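PDB 5ZNT: chitin deacetylase 1 from Bombyx mori, which hydrolyses the N-acetyl groups of N-acetyl-D-glucosamine residues in chitin, using a zinc ion, to give chitosan and acetate. Local coordinates for residues D45-N50 with F77-Y82; T83-V88 with V129-F134; V100-H105 with R146-R151. All coordinates share one frame; numbering follows the deposited sequence.

Contact 1: residues D45-N50 with F77-Y82. With ZN (zinc ion), chain C; NAG (2-acetamido-2-deoxy-beta-D-glucopyranose), chain B.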
loop_
_atom_site.group_PDB
_atom_site.type_symbol
_atom_site.label_atom_id
_atom_site.label_comp_id
_atom_site.label_asym_id
_atom_site.label_seq_id
_atom_site.Cartn_x
_atom_site.Cartn_y
_atom_site.Cartn_z
ATOM N N ASP A 45 -1.728 1.138 -7.191
ATOM C CA ASP A 45 -0.361 1.121 -7.632
ATOM C C ASP A 45 -0.220 2.013 -8.839
ATOM O O ASP A 45 -1.202 2.449 -9.473
ATOM C CB ASP A 45 0.131 -0.304 -7.830
ATOM C CG ASP A 45 0.253 -1.072 -6.535
ATOM O OD1 ASP A 45 -0.113 -0.518 -5.477
ATOM O OD2 ASP A 45 0.707 -2.240 -6.586
ATOM N N ASP A 46 1.048 2.248 -9.119
ATOM C CA ASP A 46 1.581 2.814 -10.333
ATOM C C ASP A 46 1.121 4.253 -10.497
ATOM O O ASP A 46 0.574 4.769 -9.630
ATOM C CB ASP A 46 1.117 2.116 -11.651
ATOM C CG ASP A 46 1.312 0.585 -11.701
ATOM O OD1 ASP A 46 2.012 0.069 -10.861
ATOM O OD2 ASP A 46 0.719 -0.008 -12.646
ATOM N N ALA A 47 1.437 4.869 -11.606
ATOM C CA ALA A 47 1.430 6.311 -11.777
ATOM C C ALA A 47 0.162 7.038 -11.351
ATOM O O ALA A 47 -0.869 6.511 -11.421
ATOM C CB ALA A 47 1.835 6.693 -13.189
ATOM N N ILE A 48 0.312 8.268 -10.923
ATOM C CA ILE A 48 -0.815 9.098 -10.646
ATOM C C ILE A 48 -0.733 10.186 -11.719
ATOM O O ILE A 48 0.191 10.906 -11.752
ATOM C CB ILE A 48 -0.785 9.737 -9.262
ATOM C CG1 ILE A 48 -0.884 8.680 -8.194
ATOM C CG2 ILE A 48 -1.879 10.753 -9.164
ATOM C CD1 ILE A 48 -0.943 9.227 -6.831
ATOM N N ASN A 49 -1.726 10.298 -12.568
ATOM C CA ASN A 49 -1.692 11.300 -13.639
ATOM C C ASN A 49 -3.101 11.441 -14.190
ATOM O O ASN A 49 -4.063 10.919 -13.614
ATOM C CB ASN A 49 -0.662 10.931 -14.730
ATOM C CG ASN A 49 -0.927 9.576 -15.372
ATOM O OD1 ASN A 49 -2.058 9.128 -15.460
ATOM N ND2 ASN A 49 0.131 8.935 -15.862
ATOM N N ASN A 50 -3.235 12.126 -15.333
ATOM C CA ASN A 50 -4.581 12.394 -15.809
ATOM C C ASN A 50 -5.287 11.132 -16.308
ATOM O O ASN A 50 -6.478 11.196 -16.627
ATOM C CB ASN A 50 -4.553 13.487 -16.896
ATOM C CG ASN A 50 -4.636 14.898 -16.309
ATOM O OD1 ASN A 50 -4.990 15.073 -15.137
ATOM N ND2 ASN A 50 -4.326 15.909 -17.123
ATOM N N PHE A 77 0.862 3.493 -3.953
ATOM C CA PHE A 77 2.222 3.022 -4.218
ATOM C C PHE A 77 2.613 3.557 -5.591
ATOM O O PHE A 77 2.194 3.029 -6.622
ATOM C CB PHE A 77 2.297 1.496 -4.142
ATOM C CG PHE A 77 2.149 0.971 -2.736
ATOM C CD1 PHE A 77 3.233 0.965 -1.867
ATOM C CD2 PHE A 77 0.919 0.526 -2.280
ATOM C CE1 PHE A 77 3.086 0.506 -0.559
ATOM C CE2 PHE A 77 0.776 0.061 -0.983
ATOM C CZ PHE A 77 1.850 0.058 -0.130
ATOM N N VAL A 78 3.422 4.608 -5.600
ATOM C CA VAL A 78 3.597 5.449 -6.783
ATOM C C VAL A 78 4.871 5.041 -7.486
ATOM O O VAL A 78 5.928 4.951 -6.854
ATOM C CB VAL A 78 3.633 6.939 -6.392
ATOM C CG1 VAL A 78 3.853 7.818 -7.649
ATOM C CG2 VAL A 78 2.299 7.321 -5.691
ATOM N N SER A 79 4.777 4.797 -8.797
ATOM C CA SER A 79 5.940 4.612 -9.651
ATOM C C SER A 79 6.193 5.904 -10.430
ATOM O O SER A 79 5.276 6.692 -10.655
ATOM C CB SER A 79 5.729 3.431 -10.622
ATOM O OG SER A 79 4.559 3.641 -11.428
ATOM N N HIS A 80 7.447 6.097 -10.875
ATOM C CA HIS A 80 7.886 7.413 -11.358
ATOM C C HIS A 80 7.343 7.744 -12.743
ATOM O O HIS A 80 6.829 8.843 -12.964
ATOM C CB HIS A 80 9.418 7.471 -11.357
ATOM C CG HIS A 80 10.000 8.720 -11.966
ATOM N ND1 HIS A 80 9.558 9.992 -11.651
ATOM C CD2 HIS A 80 11.008 8.882 -12.856
ATOM C CE1 HIS A 80 10.278 10.884 -12.319
ATOM N NE2 HIS A 80 11.166 10.236 -13.056
ATOM N N LYS A 81 7.485 6.834 -13.719
ATOM C CA LYS A 81 7.328 7.269 -15.102
ATOM C C LYS A 81 5.897 7.711 -15.360
ATOM O O LYS A 81 4.940 7.001 -15.028
ATOM C CB LYS A 81 7.734 6.154 -16.088
ATOM C CG LYS A 81 8.171 6.681 -17.464
ATOM C CD LYS A 81 8.512 5.487 -18.418
ATOM C CE LYS A 81 9.146 5.969 -19.703
ATOM N NZ LYS A 81 9.620 4.820 -20.576
ATOM N N TYR A 82 5.759 8.907 -15.946
ATOM C CA TYR A 82 4.496 9.556 -16.286
ATOM C C TYR A 82 3.729 10.083 -15.082
ATOM O O TYR A 82 2.578 10.494 -15.230
ATOM C CB TYR A 82 3.568 8.637 -17.089
ATOM C CG TYR A 82 4.258 7.952 -18.256
ATOM C CD1 TYR A 82 4.853 8.702 -19.284
ATOM C CD2 TYR A 82 4.302 6.558 -18.340
ATOM C CE1 TYR A 82 5.482 8.055 -20.377
ATOM C CE2 TYR A 82 4.923 5.915 -19.406
ATOM C CZ TYR A 82 5.503 6.660 -20.425
ATOM O OH TYR A 82 6.124 5.997 -21.476
HETATM ZN ZN ZN C . 2.953 -1.810 -10.499
HETATM C C1 NAG B . -1.306 17.449 -12.902
HETATM C C2 NAG B . -2.298 17.853 -13.973
HETATM C C3 NAG B . -2.886 19.222 -13.631
HETATM C C4 NAG B . -3.434 19.237 -12.204
HETATM C C5 NAG B . -2.419 18.650 -11.226
HETATM C C6 NAG B . -2.972 18.452 -9.834
HETATM C C7 NAG B . -1.499 16.771 -16.040
HETATM C C8 NAG B . -0.954 17.012 -17.417
HETATM N N2 NAG B . -1.719 17.865 -15.305
HETATM O O3 NAG B . -3.898 19.508 -14.585
HETATM O O4 NAG B . -3.551 20.568 -11.719
HETATM O O5 NAG B . -1.960 17.375 -11.682
HETATM O O6 NAG B . -4.166 17.682 -9.870
HETATM O O7 NAG B . -1.701 15.629 -15.600
HETATM O O HOH W 1 1.430 -2.946 -9.210
HETATM O O HOH W 2 1.799 -2.539 -12.159
HETATM O O HOH W 3 3.435 -4.003 -9.982
#
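The carbonyl oxygen of Phe77 is gripped from two neighbouring points on the other segment. Asp46 N donates to Phe77 O at 2.9 Å in a bent, weak hydrogen bond, and the CA-H of Asp45 leans on the same Phe77 O at 3.3 Å. With Asp45 and Phe77 paired as parallel strand neighbours, their side chains run side by side: Asp45 OD1 sits against Phe77 CB at 3.4 Å, the carboxylate nearly perpendicular to the ring. The same OD1 makes a salt bridge with Arg146, while OD2 accepts a hydrogen bond from a zinc-bound water. Asp46 OD1 binds zinc at 2.1 Å and its OD2 accepts from a second zinc water, so both oxygens face the metal site.

Further along, Ile48 CD1 meets Val78 CG2 at 3.9 Å, the two side chains crossing nearly at a right angle. Asn49 CG lies between its backbone N and carbonyl carbon (chi1 58°), which aims ND2 at Tyr82 O, 3.0 Å away; that bond is nearly straight (163°) but arrives above the carbonyl plane. Asn49 OD1 is held by Asn51 N. Adjacent aspartates ending a parallel strand, the second binding zinc, are the Thr-Phe-Asp-Asp motif of CE4 deacetylases.

Contact 2: residues T83-V88 with V129-F134. With NAG (2-acetamido-2-deoxy-beta-D-glucopyranose), chain B.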
loop_
_atom_site.group_PDB
_atom_site.type_symbol
_atom_site.label_atom_id
_atom_site.label_comp_id
_atom_site.label_asym_id
_atom_site.label_seq_id
_atom_site.Cartn_x
_atom_site.Cartn_y
_atom_site.Cartn_z
ATOM N N THR A 83 4.320 10.103 -13.897
ATOM C CA THR A 83 3.582 10.571 -12.738
ATOM C C THR A 83 3.534 12.094 -12.719
ATOM O O THR A 83 4.474 12.766 -13.149
ATOM C CB THR A 83 4.207 10.014 -11.467
ATOM O OG1 THR A 83 3.733 8.681 -11.326
ATOM C CG2 THR A 83 3.847 10.830 -10.200
ATOM N N ASN A 84 2.398 12.621 -12.284
ATOM C CA ASN A 84 2.168 14.051 -12.116
ATOM C C ASN A 84 2.413 14.368 -10.643
ATOM O O ASN A 84 1.613 13.986 -9.782
ATOM C CB ASN A 84 0.750 14.350 -12.578
ATOM C CG ASN A 84 0.296 15.764 -12.310
ATOM O OD1 ASN A 84 0.822 16.491 -11.456
ATOM N ND2 ASN A 84 -0.716 16.160 -13.060
ATOM N N TYR A 85 3.535 15.032 -10.343
ATOM C CA TYR A 85 3.907 15.218 -8.946
ATOM C C TYR A 85 3.123 16.320 -8.243
ATOM O O TYR A 85 3.081 16.316 -7.006
ATOM C CB TYR A 85 5.418 15.453 -8.824
ATOM C CG TYR A 85 6.113 14.129 -9.053
ATOM C CD1 TYR A 85 6.265 13.207 -8.003
ATOM C CD2 TYR A 85 6.520 13.758 -10.335
ATOM C CE1 TYR A 85 6.866 11.978 -8.220
ATOM C CE2 TYR A 85 7.116 12.536 -10.571
ATOM C CZ TYR A 85 7.256 11.640 -9.522
ATOM O OH TYR A 85 7.829 10.441 -9.789
ATOM N N SER A 86 2.489 17.238 -8.987
ATOM C CA SER A 86 1.512 18.138 -8.366
ATOM C C SER A 86 0.313 17.357 -7.863
ATOM O O SER A 86 -0.265 17.691 -6.823
ATOM C CB SER A 86 1.026 19.185 -9.367
ATOM O OG SER A 86 2.107 20.011 -9.720
ATOM N N ALA A 87 -0.102 16.341 -8.626
ATOM C CA ALA A 87 -1.229 15.511 -8.215
ATOM C C ALA A 87 -0.865 14.656 -7.013
ATOM O O ALA A 87 -1.686 14.482 -6.101
ATOM C CB ALA A 87 -1.696 14.638 -9.386
ATOM N N VAL A 88 0.350 14.084 -7.014
ATOM C CA VAL A 88 0.838 13.360 -5.845
ATOM C C VAL A 88 0.794 14.274 -4.621
ATOM O O VAL A 88 0.341 13.883 -3.541
ATOM C CB VAL A 88 2.270 12.831 -6.109
ATOM C CG1 VAL A 88 2.904 12.329 -4.849
ATOM C CG2 VAL A 88 2.276 11.691 -7.189
ATOM N N VAL A 129 13.236 10.030 -3.011
ATOM C CA VAL A 129 13.837 11.348 -3.255
ATOM C C VAL A 129 13.027 12.131 -4.288
ATOM O O VAL A 129 12.756 13.328 -4.115
ATOM C CB VAL A 129 15.302 11.179 -3.704
ATOM C CG1 VAL A 129 15.823 12.446 -4.422
ATOM C CG2 VAL A 129 16.198 10.803 -2.515
ATOM N N ILE A 130 12.636 11.472 -5.381
ATOM C CA ILE A 130 11.845 12.140 -6.415
ATOM C C ILE A 130 10.561 12.703 -5.831
ATOM O O ILE A 130 10.209 13.876 -6.049
ATOM C CB ILE A 130 11.552 11.166 -7.574
ATOM C CG1 ILE A 130 12.864 10.688 -8.207
ATOM C CG2 ILE A 130 10.647 11.836 -8.631
ATOM C CD1 ILE A 130 12.655 9.654 -9.335
ATOM N N ILE A 131 9.831 11.875 -5.078
ATOM C CA ILE A 131 8.557 12.317 -4.508
ATOM C C ILE A 131 8.767 13.486 -3.562
ATOM O O ILE A 131 8.063 14.504 -3.645
ATOM C CB ILE A 131 7.860 11.167 -3.773
ATOM C CG1 ILE A 131 7.435 10.070 -4.770
ATOM C CG2 ILE A 131 6.646 11.699 -3.006
ATOM C CD1 ILE A 131 6.982 8.782 -4.056
ATOM N N GLU A 132 9.700 13.331 -2.611
ATOM C CA GLU A 132 9.918 14.364 -1.600
ATOM C C GLU A 132 10.283 15.687 -2.253
ATOM O O GLU A 132 9.786 16.753 -1.843
ATOM C CB GLU A 132 11.001 13.921 -0.612
ATOM C CG GLU A 132 10.532 12.771 0.319
ATOM C CD GLU A 132 11.616 12.294 1.306
ATOM O OE1 GLU A 132 12.781 12.690 1.176
ATOM O OE2 GLU A 132 11.306 11.505 2.219
ATOM N N LYS A 133 11.105 15.638 -3.311
ATOM C CA LYS A 133 11.442 16.869 -4.018
ATOM C C LYS A 133 10.265 17.405 -4.828
ATOM O O LYS A 133 9.803 18.528 -4.591
ATOM C CB LYS A 133 12.648 16.674 -4.936
ATOM C CG LYS A 133 12.958 17.949 -5.744
ATOM C CD LYS A 133 14.314 17.861 -6.457
ATOM C CE LYS A 133 14.505 19.108 -7.375
ATOM N NZ LYS A 133 15.848 19.041 -8.053
ATOM N N PHE A 134 9.788 16.645 -5.819
ATOM C CA PHE A 134 8.853 17.236 -6.774
ATOM C C PHE A 134 7.428 17.333 -6.267
ATOM O O PHE A 134 6.642 18.078 -6.864
ATOM C CB PHE A 134 8.926 16.491 -8.102
ATOM C CG PHE A 134 10.246 16.693 -8.753
ATOM C CD1 PHE A 134 10.543 17.920 -9.358
ATOM C CD2 PHE A 134 11.240 15.725 -8.641
ATOM C CE1 PHE A 134 11.790 18.156 -9.926
ATOM C CE2 PHE A 134 12.504 15.948 -9.199
ATOM C CZ PHE A 134 12.776 17.166 -9.850
HETATM C C1 NAG B . -1.306 17.449 -12.902
HETATM C C2 NAG B . -2.298 17.853 -13.973
HETATM C C3 NAG B . -2.886 19.222 -13.631
HETATM C C4 NAG B . -3.434 19.237 -12.204
HETATM C C5 NAG B . -2.419 18.650 -11.226
HETATM C C6 NAG B . -2.972 18.452 -9.834
HETATM C C7 NAG B . -1.499 16.771 -16.040
HETATM C C8 NAG B . -0.954 17.012 -17.417
HETATM N N2 NAG B . -1.719 17.865 -15.305
HETATM O O3 NAG B . -3.898 19.508 -14.585
HETATM O O4 NAG B . -3.551 20.568 -11.719
HETATM O O5 NAG B . -1.960 17.375 -11.682
HETATM O O6 NAG B . -4.166 17.682 -9.870
HETATM O O7 NAG B . -1.701 15.629 -15.600
HETATM O O HOH W 4 4.190 19.618 -6.993
#
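Tyr85 carries most of this contact, laying its side chain against three residues of the 129-134 helix. At the outer end of the ring, Ile130 CG2 presses on Tyr85 CZ at 3.5 Å, approaching obliquely. Ile131 comes in at the ring edge instead, its CG1 close to the ring plane and 4.0 Å from Tyr85 CE1. At the root of the side chain, Tyr85 CB packs on Phe134 CB at 3.7 Å, while the Phe134 ring takes no part. One turn on, Val88 CG1 reaches Ile131 CG2 at 4.2 Å, so Ile131 is touched by two residues of the 83-88 segment.

Several things fix Tyr85 in place. Thr83 CG2 covers one face of its ring, 3.5 Å above the centre, and the buried Tyr85 OH is satisfied by a hydrogen bond with His80 ND1. With CG anti to its own carbonyl carbon (chi1 -74°), Tyr85 projects from the first turn of its helix toward the 129-134 helix. A water links the segments as well: it donates to Phe134 O at 2.9 Å and accepts a weak bond from Ser86 OG.

That first turn is organised by Asn84, the N-cap, whose OD1 accepts from Ala87 N at 3.0 Å, from well above the carbonyl plane. The same side chain carries the N-linked sugar, Asn84 ND2 being bonded covalently to NAG C1, so one amide both caps the helix and bears the glycan; Ala87 and Ser86 lie alongside the sugar. Farther out, helix 85-93 and the end of helix 117-134 meet over strand 97-100, where Ile98 touches both Val88 and Ile131, while Leu357 of strand 355-359 packs on Tyr85.

Contact 3: residues V100-H105 with R146-R151. With ZN (zinc ion), chain C.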
loop_
_atom_site.group_PDB
_atom_site.type_symbol
_atom_site.label_atom_id
_atom_site.label_comp_id
_atom_site.label_asym_id
_atom_site.label_seq_id
_atom_site.Cartn_x
_atom_site.Cartn_y
_atom_site.Cartn_z
ATOM N N VAL A 100 6.245 4.218 -2.101
ATOM C CA VAL A 100 7.043 4.101 -3.327
ATOM C C VAL A 100 6.832 2.742 -3.970
ATOM O O VAL A 100 6.673 1.715 -3.292
ATOM C CB VAL A 100 8.544 4.370 -3.106
ATOM C CG1 VAL A 100 8.760 5.740 -2.440
ATOM C CG2 VAL A 100 9.226 3.251 -2.320
ATOM N N HIS A 101 6.867 2.747 -5.301
ATOM C CA HIS A 101 6.663 1.592 -6.157
ATOM C C HIS A 101 7.746 1.560 -7.242
ATOM O O HIS A 101 7.511 1.066 -8.349
ATOM C CB HIS A 101 5.258 1.646 -6.760
ATOM C CG HIS A 101 4.798 0.385 -7.431
ATOM N ND1 HIS A 101 4.967 -0.868 -6.882
ATOM C CD2 HIS A 101 4.113 0.195 -8.592
ATOM C CE1 HIS A 101 4.426 -1.775 -7.681
ATOM N NE2 HIS A 101 3.906 -1.156 -8.730
ATOM N N SER A 102 8.917 2.142 -6.941
ATOM C CA SER A 102 10.155 2.168 -7.734
ATOM C C SER A 102 10.200 3.281 -8.793
ATOM O O SER A 102 9.176 3.865 -9.162
ATOM C CB SER A 102 10.444 0.821 -8.414
ATOM O OG SER A 102 9.806 0.746 -9.667
ATOM N N ILE A 103 11.406 3.573 -9.275
ATOM C CA ILE A 103 11.589 4.537 -10.363
ATOM C C ILE A 103 11.239 3.908 -11.707
ATOM O O ILE A 103 10.436 4.451 -12.476
ATOM C CB ILE A 103 13.039 5.059 -10.362
ATOM C CG1 ILE A 103 13.266 5.968 -9.146
ATOM C CG2 ILE A 103 13.353 5.767 -11.727
ATOM C CD1 ILE A 103 14.724 6.470 -9.002
ATOM N N THR A 104 11.819 2.750 -12.009
ATOM C CA THR A 104 11.716 2.203 -13.358
ATOM C C THR A 104 10.519 1.286 -13.571
ATOM O O THR A 104 10.102 1.117 -14.723
ATOM C CB THR A 104 12.973 1.399 -13.739
ATOM O OG1 THR A 104 12.987 0.167 -13.010
ATOM C CG2 THR A 104 14.261 2.183 -13.440
ATOM N N HIS A 105 9.974 0.674 -12.520
ATOM C CA HIS A 105 8.968 -0.388 -12.683
ATOM C C HIS A 105 9.442 -1.429 -13.708
ATOM O O HIS A 105 8.666 -1.923 -14.533
ATOM C CB HIS A 105 7.604 0.194 -13.079
ATOM C CG HIS A 105 6.438 -0.633 -12.626
ATOM N ND1 HIS A 105 6.015 -1.768 -13.295
ATOM C CD2 HIS A 105 5.599 -0.484 -11.571
ATOM C CE1 HIS A 105 4.957 -2.269 -12.680
ATOM N NE2 HIS A 105 4.699 -1.520 -11.619
ATOM N N ARG A 146 6.353 -1.002 -2.065
ATOM C CA ARG A 146 5.800 -2.187 -2.714
ATOM C C ARG A 146 6.561 -2.410 -4.010
ATOM O O ARG A 146 6.644 -1.500 -4.844
ATOM C CB ARG A 146 4.304 -2.042 -2.999
ATOM C CG ARG A 146 3.704 -3.228 -3.782
ATOM C CD ARG A 146 2.166 -3.124 -3.809
ATOM N NE ARG A 146 1.541 -3.446 -2.519
ATOM C CZ ARG A 146 0.264 -3.217 -2.216
ATOM N NH1 ARG A 146 -0.550 -2.647 -3.107
ATOM N NH2 ARG A 146 -0.203 -3.570 -1.018
ATOM N N ALA A 147 7.097 -3.619 -4.188
ATOM C CA ALA A 147 7.910 -3.927 -5.369
ATOM C C ALA A 147 7.035 -4.181 -6.592
ATOM O O ALA A 147 5.961 -4.782 -6.476
ATOM C CB ALA A 147 8.803 -5.149 -5.121
ATOM N N PRO A 148 7.471 -3.711 -7.770
ATOM C CA PRO A 148 6.805 -4.075 -9.020
ATOM C C PRO A 148 6.629 -5.583 -9.153
ATOM O O PRO A 148 7.495 -6.373 -8.748
ATOM C CB PRO A 148 7.754 -3.526 -10.096
ATOM C CG PRO A 148 8.376 -2.320 -9.435
ATOM C CD PRO A 148 8.579 -2.761 -7.981
ATOM N N TYR A 149 5.478 -5.962 -9.704
ATOM C CA TYR A 149 5.046 -7.347 -9.924
ATOM C C TYR A 149 5.093 -8.184 -8.636
ATOM O O TYR A 149 5.130 -9.420 -8.695
ATOM C CB TYR A 149 5.859 -7.978 -11.085
ATOM C CG TYR A 149 5.911 -7.009 -12.259
ATOM C CD1 TYR A 149 4.839 -6.890 -13.145
ATOM C CD2 TYR A 149 6.985 -6.133 -12.413
ATOM C CE1 TYR A 149 4.866 -5.957 -14.193
ATOM C CE2 TYR A 149 7.011 -5.181 -13.447
ATOM C CZ TYR A 149 5.950 -5.107 -14.319
ATOM O OH TYR A 149 5.982 -4.184 -15.335
ATOM N N LEU A 150 5.064 -7.513 -7.473
ATOM C CA LEU A 150 5.139 -8.149 -6.157
ATOM C C LEU A 150 6.329 -9.109 -6.072
ATOM O O LEU A 150 6.244 -10.193 -5.484
ATOM C CB LEU A 150 3.825 -8.867 -5.815
ATOM C CG LEU A 150 2.552 -7.991 -5.870
ATOM C CD1 LEU A 150 1.316 -8.787 -5.441
ATOM C CD2 LEU A 150 2.708 -6.792 -4.936
ATOM N N ARG A 151 7.463 -8.703 -6.653
ATOM C CA ARG A 151 8.675 -9.516 -6.591
ATOM C C ARG A 151 9.439 -9.166 -5.323
ATOM O O ARG A 151 10.054 -8.096 -5.230
ATOM C CB ARG A 151 9.550 -9.300 -7.823
ATOM C CG ARG A 151 8.892 -9.611 -9.154
ATOM C CD ARG A 151 8.237 -10.987 -9.170
ATOM N NE ARG A 151 9.197 -12.068 -8.948
ATOM C CZ ARG A 151 8.850 -13.348 -8.853
ATOM N NH1 ARG A 151 7.569 -13.694 -8.956
ATOM N NH2 ARG A 151 9.773 -14.280 -8.638
HETATM ZN ZN ZN C . 2.953 -1.810 -10.499
HETATM O O HOH W 3 3.435 -4.003 -9.982
HETATM O O HOH W 1 1.430 -2.946 -9.210
HETATM O O HOH W 2 1.799 -2.539 -12.159
#
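A proline CB sits squarely over the face of a metal-binding histidine: Pro148 CB is 3.9 Å from the centroid of the His105 ring and only 2° off its normal, a CH-pi contact centred on the face. Tyr149, the next residue, holds the same imidazole from its edge. The two rings make an offset edge-to-face pair, planes at 72°, with the His105 edge turned to the tyrosine face, and His105 ND1 adds a weak hydrogen bond to Tyr149 OH at 3.2 Å. Held on a face and at an edge, His105 is fixed in rotation with NE2 on the zinc at 2.1 Å.

His101 has Pro148 CG over one face too, but its main hold is a backbone carbonyl. Its CG stands anti to the backbone N (chi1 -168°), and ND1 donates a nearly straight bond of 2.7 Å to Arg146 O, which lies close to the imidazole plane; this second-shell carbonyl leaves NE2 for the metal and probably makes the ring a stronger ligand. The two histidines belong to the His-Ser-x-x-His motif of CE4 enzymes, and Arg-x-Pro-Tyr is the motif facing it; Asp46 completes the protein ligands. Three waters share the zinc. One of them accepts from Tyr149 N at 2.8 Å, consistent with the oxyanion-stabilising role of this backbone N-H in relatives.

Ser102 OG accepts from His105 N at 2.9 Å, an ST motif, and donates to His101 O, bridging the two ligand residues; Pro148 CG rests on Ser102 OG at 3.4 Å. Arg146 N bonds to Val100 O, while Arg146 NE bonds Ser170 O and its NH1 the Asp45 carboxylate.

In the fold
Contacts 1 and 3 meet at the zinc: 45-50 brings the aspartate, 100-105 the two histidines, and both share the three metal waters. Their backbones are probably hydrogen-bonded too, Val78 O to His101 N at 2.9 Å, where parallel strands 75-78 and 97-100 end. Contact 2 takes no part in the metal site. Fully buried, it is the apolar member, helix against helix, yet its far side bears a glycan that also lies near Asn50 of contact 1. Contact 1 runs from buried strand ends to exposed Tyr82; contact 3 is largely buried, opening to solvent at Tyr149 and in part at His105. Ile130 and Ile131 of contact 2 back onto Ile103 and Val100 of contact 3.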